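Local atomic coordinates of dual specificity protein phosphatase 14 (Homo sapiens, PDB entry 2WGP), a protein that removes phosphate from tyrosine, serine and threonine residues of proteins, inactivating the MAP kinases ERK, JNK and p38 and dampening T-cell receptor signalling. Residues V75-A78 / A83-G86; L120-L125 / P145-N150. All blocks are in the same frame, centred on the assembly; numbering follows the deposited sequence.

Interaction 1 of 2, residues V75-A78 / A83-G86; sequences VPLA and APIG
Leu77 reaches across to Ile85 and divides its two methyls between that residue's side chain and its backbone. CD1 of Leu77 lies against the middle of the isoleucine chain, 3.5 Å from Ile85 CG1 and 3.9 Å from Ile85 CD1. The other branch, CD2, sits over the main chain, 3.9 Å from CA of Ile85, and also brushes Ala83 CB and the ring carbon CD of Pro84, so the spread of the two methyls lets one leucine touch three successive residues. The two side chains cross at about a right angle. CG1 of Ile85 is anti to its backbone N (chi1 -170°), a setting that turns it toward the leucine and lays it across Leu77 CD1. A second, smaller touch has a polar partner: the methyl CB of Ala83 stands 3.3 Å from the carbonyl O of Ala78, with no hydrogen bond between the segments. Cutting Leu77 back to an alanine would remove both methyls and is likely to open a gap against Ile85 CG1 and over its main chain. Both segments belong to the loop between strand 71-74 and helix 89-101, and each has an inverse gamma turn centred on a proline. Around Pro76, Leu77 N bonds to Val75 O at 2.9 Å; around Pro84, the corresponding bond from Ile85 N to Ala83 O is weak. Farther out, Arg116, which ends the CX5R phosphate-binding P-loop begun by the phosphocysteine-forming Cys110, donates to Leu77 O and ties this loop to the P-loop. Gln156 of helix 151-165 brackets the second turn, bonding Ala83 O at its start and Gly86 N just past it. Phe153 of that helix packs on Ala83 and Ile85, and Thr119 and Leu120 of helix 116-129 also touch Ile85.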
loop_
_atom_site.group_PDB
_atom_site.type_symbol
_atom_site.label_atom_id
_atom_site.label_comp_id
_atom_site.label_asym_id
_atom_site.label_seq_id
_atom_site.Cartn_x
_atom_site.Cartn_y
_atom_site.Cartn_z
ATOM N N VAL A 75 25.823 4.634 13.047
ATOM C CA VAL A 75 24.416 4.956 12.815
ATOM C C VAL A 75 23.861 3.887 11.838
ATOM O O VAL A 75 23.948 4.051 10.614
ATOM C CB VAL A 75 24.294 6.399 12.258
ATOM C CG1 VAL A 75 22.864 6.740 11.825
ATOM C CG2 VAL A 75 24.835 7.390 13.298
ATOM N N PRO A 76 23.293 2.793 12.383
ATOM C CA PRO A 76 23.083 1.610 11.553
ATOM C C PRO A 76 21.769 1.628 10.779
ATOM O O PRO A 76 20.828 0.873 11.095
ATOM C CB PRO A 76 23.143 0.457 12.569
ATOM C CG PRO A 76 22.653 1.032 13.812
ATOM C CD PRO A 76 23.057 2.485 13.812
ATOM N N LEU A 77 21.786 2.402 9.698
ATOM C CA LEU A 77 20.670 2.600 8.784
ATOM C C LEU A 77 20.982 2.039 7.398
ATOM O O LEU A 77 22.126 2.054 6.976
ATOM C CB LEU A 77 20.475 4.113 8.552
ATOM C CG LEU A 77 20.101 5.013 9.723
ATOM C CD1 LEU A 77 20.557 6.473 9.413
ATOM C CD2 LEU A 77 18.613 4.912 10.005
ATOM N N ALA A 78 19.939 1.612 6.699
ATOM C CA ALA A 78 19.975 1.283 5.271
ATOM C C ALA A 78 19.584 2.528 4.483
ATOM O O ALA A 78 18.919 3.412 5.018
ATOM C CB ALA A 78 19.028 0.158 4.962
ATOM N N ALA A 83 13.722 4.099 6.081
ATOM C CA ALA A 83 14.695 4.105 7.171
ATOM C C ALA A 83 14.497 5.420 7.924
ATOM O O ALA A 83 14.514 6.512 7.303
ATOM C CB ALA A 83 16.121 4.001 6.653
ATOM N N PRO A 84 14.319 5.339 9.257
ATOM C CA PRO A 84 14.005 6.531 10.064
ATOM C C PRO A 84 15.259 7.322 10.435
ATOM O O PRO A 84 15.563 7.526 11.631
ATOM C CB PRO A 84 13.332 5.929 11.312
ATOM C CG PRO A 84 14.046 4.648 11.490
ATOM C CD PRO A 84 14.324 4.120 10.097
ATOM N N ILE A 85 15.953 7.790 9.399
ATOM C CA ILE A 85 17.190 8.557 9.536
ATOM C C ILE A 85 17.024 9.829 10.399
ATOM O O ILE A 85 17.950 10.237 11.119
ATOM C CB ILE A 85 17.775 8.898 8.147
ATOM C CG1 ILE A 85 19.184 9.487 8.261
ATOM C CG2 ILE A 85 16.871 9.895 7.390
ATOM C CD1 ILE A 85 19.962 9.431 6.949
ATOM N N GLY A 86 15.844 10.428 10.348
ATOM C CA GLY A 86 15.523 11.587 11.151
ATOM C C GLY A 86 15.734 11.434 12.651
ATOM O O GLY A 86 15.959 12.427 13.355
#

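Interaction 2 of 2, residues L120-L125 / P145-N150; sequences LCIAYL and PVIRPN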
loop_
_atom_site.group_PDB
_atom_site.type_symbol
_atom_site.label_atom_id
_atom_site.label_comp_id
_atom_site.label_asym_id
_atom_site.label_seq_id
_atom_site.Cartn_x
_atom_site.Cartn_y
_atom_site.Cartn_z
ATOM N N LEU A 120 22.408 13.555 6.692
ATOM C CA LEU A 120 22.842 13.931 8.025
ATOM C C LEU A 120 23.620 15.244 8.042
ATOM O O LEU A 120 23.432 16.064 8.961
ATOM C CB LEU A 120 23.668 12.802 8.638
ATOM C CG LEU A 120 22.913 11.490 8.919
ATOM C CD1 LEU A 120 23.905 10.399 9.278
ATOM C CD2 LEU A 120 21.814 11.690 10.012
ATOM N N CYS A 121 24.475 15.463 7.038
ATOM C CA CYS A 121 25.185 16.749 6.893
ATOM C C CYS A 121 24.220 17.911 6.653
ATOM O O CYS A 121 24.386 18.978 7.253
ATOM C CB CYS A 121 26.243 16.685 5.786
ATOM S SG CYS A 121 27.600 15.605 6.142
ATOM N N ILE A 122 23.209 17.701 5.808
ATOM C CA ILE A 122 22.201 18.738 5.554
ATOM C C ILE A 122 21.456 19.103 6.848
ATOM O O ILE A 122 21.220 20.293 7.136
ATOM C CB ILE A 122 21.194 18.320 4.430
ATOM C CG1 ILE A 122 21.889 18.308 3.062
ATOM C CG2 ILE A 122 20.007 19.267 4.385
ATOM C CD1 ILE A 122 21.121 17.511 1.941
ATOM N N ALA A 123 21.125 18.083 7.646
ATOM C CA ALA A 123 20.417 18.319 8.903
ATOM C C ALA A 123 21.302 19.147 9.863
ATOM O O ALA A 123 20.821 20.096 10.495
ATOM C CB ALA A 123 19.993 16.986 9.540
ATOM N N TYR A 124 22.585 18.798 9.943
ATOM C CA TYR A 124 23.567 19.533 10.758
ATOM C C TYR A 124 23.691 21.014 10.355
ATOM O O TYR A 124 23.660 21.907 11.209
ATOM C CB TYR A 124 24.957 18.855 10.690
ATOM C CG TYR A 124 26.060 19.724 11.227
ATOM C CD1 TYR A 124 26.250 19.874 12.612
ATOM C CD2 TYR A 124 26.886 20.453 10.358
ATOM C CE1 TYR A 124 27.239 20.691 13.114
ATOM C CE2 TYR A 124 27.869 21.306 10.854
ATOM C CZ TYR A 124 28.048 21.416 12.226
ATOM O OH TYR A 124 29.036 22.225 12.714
ATOM N N LEU A 125 23.821 21.264 9.062
ATOM C CA LEU A 125 23.897 22.634 8.533
ATOM C C LEU A 125 22.670 23.484 8.901
ATOM O O LEU A 125 22.813 24.644 9.274
ATOM C CB LEU A 125 24.086 22.617 7.016
ATOM C CG LEU A 125 25.436 22.141 6.453
ATOM C CD1 LEU A 125 25.380 22.173 4.906
ATOM C CD2 LEU A 125 26.615 22.983 6.979
ATOM N N PRO A 145 28.800 17.142 -5.911
ATOM C CA PRO A 145 27.627 17.260 -6.782
ATOM C C PRO A 145 26.824 15.978 -6.986
ATOM O O PRO A 145 25.699 16.039 -7.459
ATOM C CB PRO A 145 28.234 17.686 -8.121
ATOM C CG PRO A 145 29.481 18.307 -7.806
ATOM C CD PRO A 145 30.016 17.591 -6.621
ATOM N N VAL A 146 27.409 14.838 -6.634
ATOM C CA VAL A 146 26.723 13.561 -6.778
ATOM C C VAL A 146 25.670 13.281 -5.704
ATOM O O VAL A 146 24.935 12.299 -5.839
ATOM C CB VAL A 146 27.714 12.354 -6.834
ATOM C CG1 VAL A 146 28.689 12.502 -8.020
ATOM C CG2 VAL A 146 28.426 12.168 -5.508
ATOM N N ILE A 147 25.547 14.144 -4.678
ATOM C CA ILE A 147 24.564 13.861 -3.617
ATOM C C ILE A 147 23.139 13.794 -4.154
ATOM O O ILE A 147 22.759 14.500 -5.116
ATOM C CB ILE A 147 24.655 14.781 -2.351
ATOM C CG1 ILE A 147 24.205 16.241 -2.599
ATOM C CG2 ILE A 147 26.057 14.677 -1.733
ATOM C CD1 ILE A 147 23.474 16.853 -1.384
ATOM N N ARG A 148 22.378 12.908 -3.543
ATOM C CA ARG A 148 21.014 12.585 -3.967
ATOM C C ARG A 148 20.290 11.800 -2.857
ATOM O O ARG A 148 20.078 10.603 -2.963
ATOM C CB ARG A 148 21.061 11.771 -5.264
ATOM C CG ARG A 148 19.742 11.651 -5.966
ATOM C CD ARG A 148 19.520 12.744 -6.942
ATOM N NE ARG A 148 18.302 12.550 -7.704
ATOM C CZ ARG A 148 17.825 13.401 -8.608
ATOM N NH1 ARG A 148 18.437 14.545 -8.830
ATOM N NH2 ARG A 148 16.720 13.089 -9.293
ATOM N N PRO A 149 19.909 12.489 -1.772
ATOM C CA PRO A 149 19.146 11.825 -0.722
ATOM C C PRO A 149 17.906 11.170 -1.294
ATOM O O PRO A 149 17.310 11.664 -2.269
ATOM C CB PRO A 149 18.762 12.974 0.200
ATOM C CG PRO A 149 19.890 13.958 0.037
ATOM C CD PRO A 149 20.192 13.896 -1.434
ATOM N N ASN A 150 17.543 10.018 -0.760
ATOM C CA ASN A 150 16.397 9.328 -1.309
ATOM C C ASN A 150 15.114 10.101 -0.964
ATOM O O ASN A 150 15.166 11.018 -0.168
ATOM C CB ASN A 150 16.387 7.850 -0.904
ATOM C CG ASN A 150 15.975 7.618 0.523
ATOM O OD1 ASN A 150 14.934 8.093 0.970
ATOM N ND2 ASN A 150 16.756 6.818 1.230
#
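Ile122 holds CG1 anti to its own carbonyl carbon (chi1 -70°) and stretches the chain onward to CD1, while Ile147 places CG1 between its backbone N and carbonyl carbon (chi1 70°); these two settings bring the terminal methyls together. CD1 of Ile122 meets CD1 of Ile147 at 4.1 Å, the Ile147 methyl pointing into the flank of the Ile122 methyl as the side chains cross obliquely. The same Ile122 methyl, CD1, lies 4.2 Å from CG of Pro149, so a single carbon of the helix touches two loop residues with Arg148 between them. All three touching residues are buried, and the contact is wholly apolar, small in area and without a hydrogen bond. It joins helix 116-129, which starts at the end of the CX5R P-loop, to the segment linking helices 133-143 and 151-165, and that segment in turn holds the P-loop itself: Arg148 pairs its backbone with Val114, and the backbone N of Asn150 bonds to Ser115 OG. The side chain of Ile147 is about 8 Å from that of Cys110, the active-site nucleophile that forms the phosphocysteine intermediate. Leu133 and Ala136 of helix 133-143 also pack on Ile122. Arg148 carries its guanidinium group to a salt bridge with Glu187, with Tyr184 as a cation-pi partner. At the end of the loop Asn150 is the N-cap of helix 151-165: its OD1 accepts from the backbone N of Phe153, and its ND2 donates to Asp79 in the loop after strand 71-74.

Interaction 2 is the deeper of the two, its touching residues all buried and its centre about 4 Å from the centre of the chain, whereas interaction 1, its centre about 12 Å from the centre of the chain, mixes buried with partly exposed residues. Interaction 2 involves methyls and a ring carbon only; interaction 1 also sets methyls against backbone, including one carbonyl oxygen. Interaction 1 packs two parts of one loop and buries 182 Å², against 73 Å² between the helix and the more distant loop in interaction 2. Their centres lie about 14 Å apart, and helix 116-129 connects them: CG1 of Ile85 touches CD2 of Leu120 at 3.9 Å. Helix 151-165 is shared too, packing on interaction 1 and beginning where the interaction 2 loop ends.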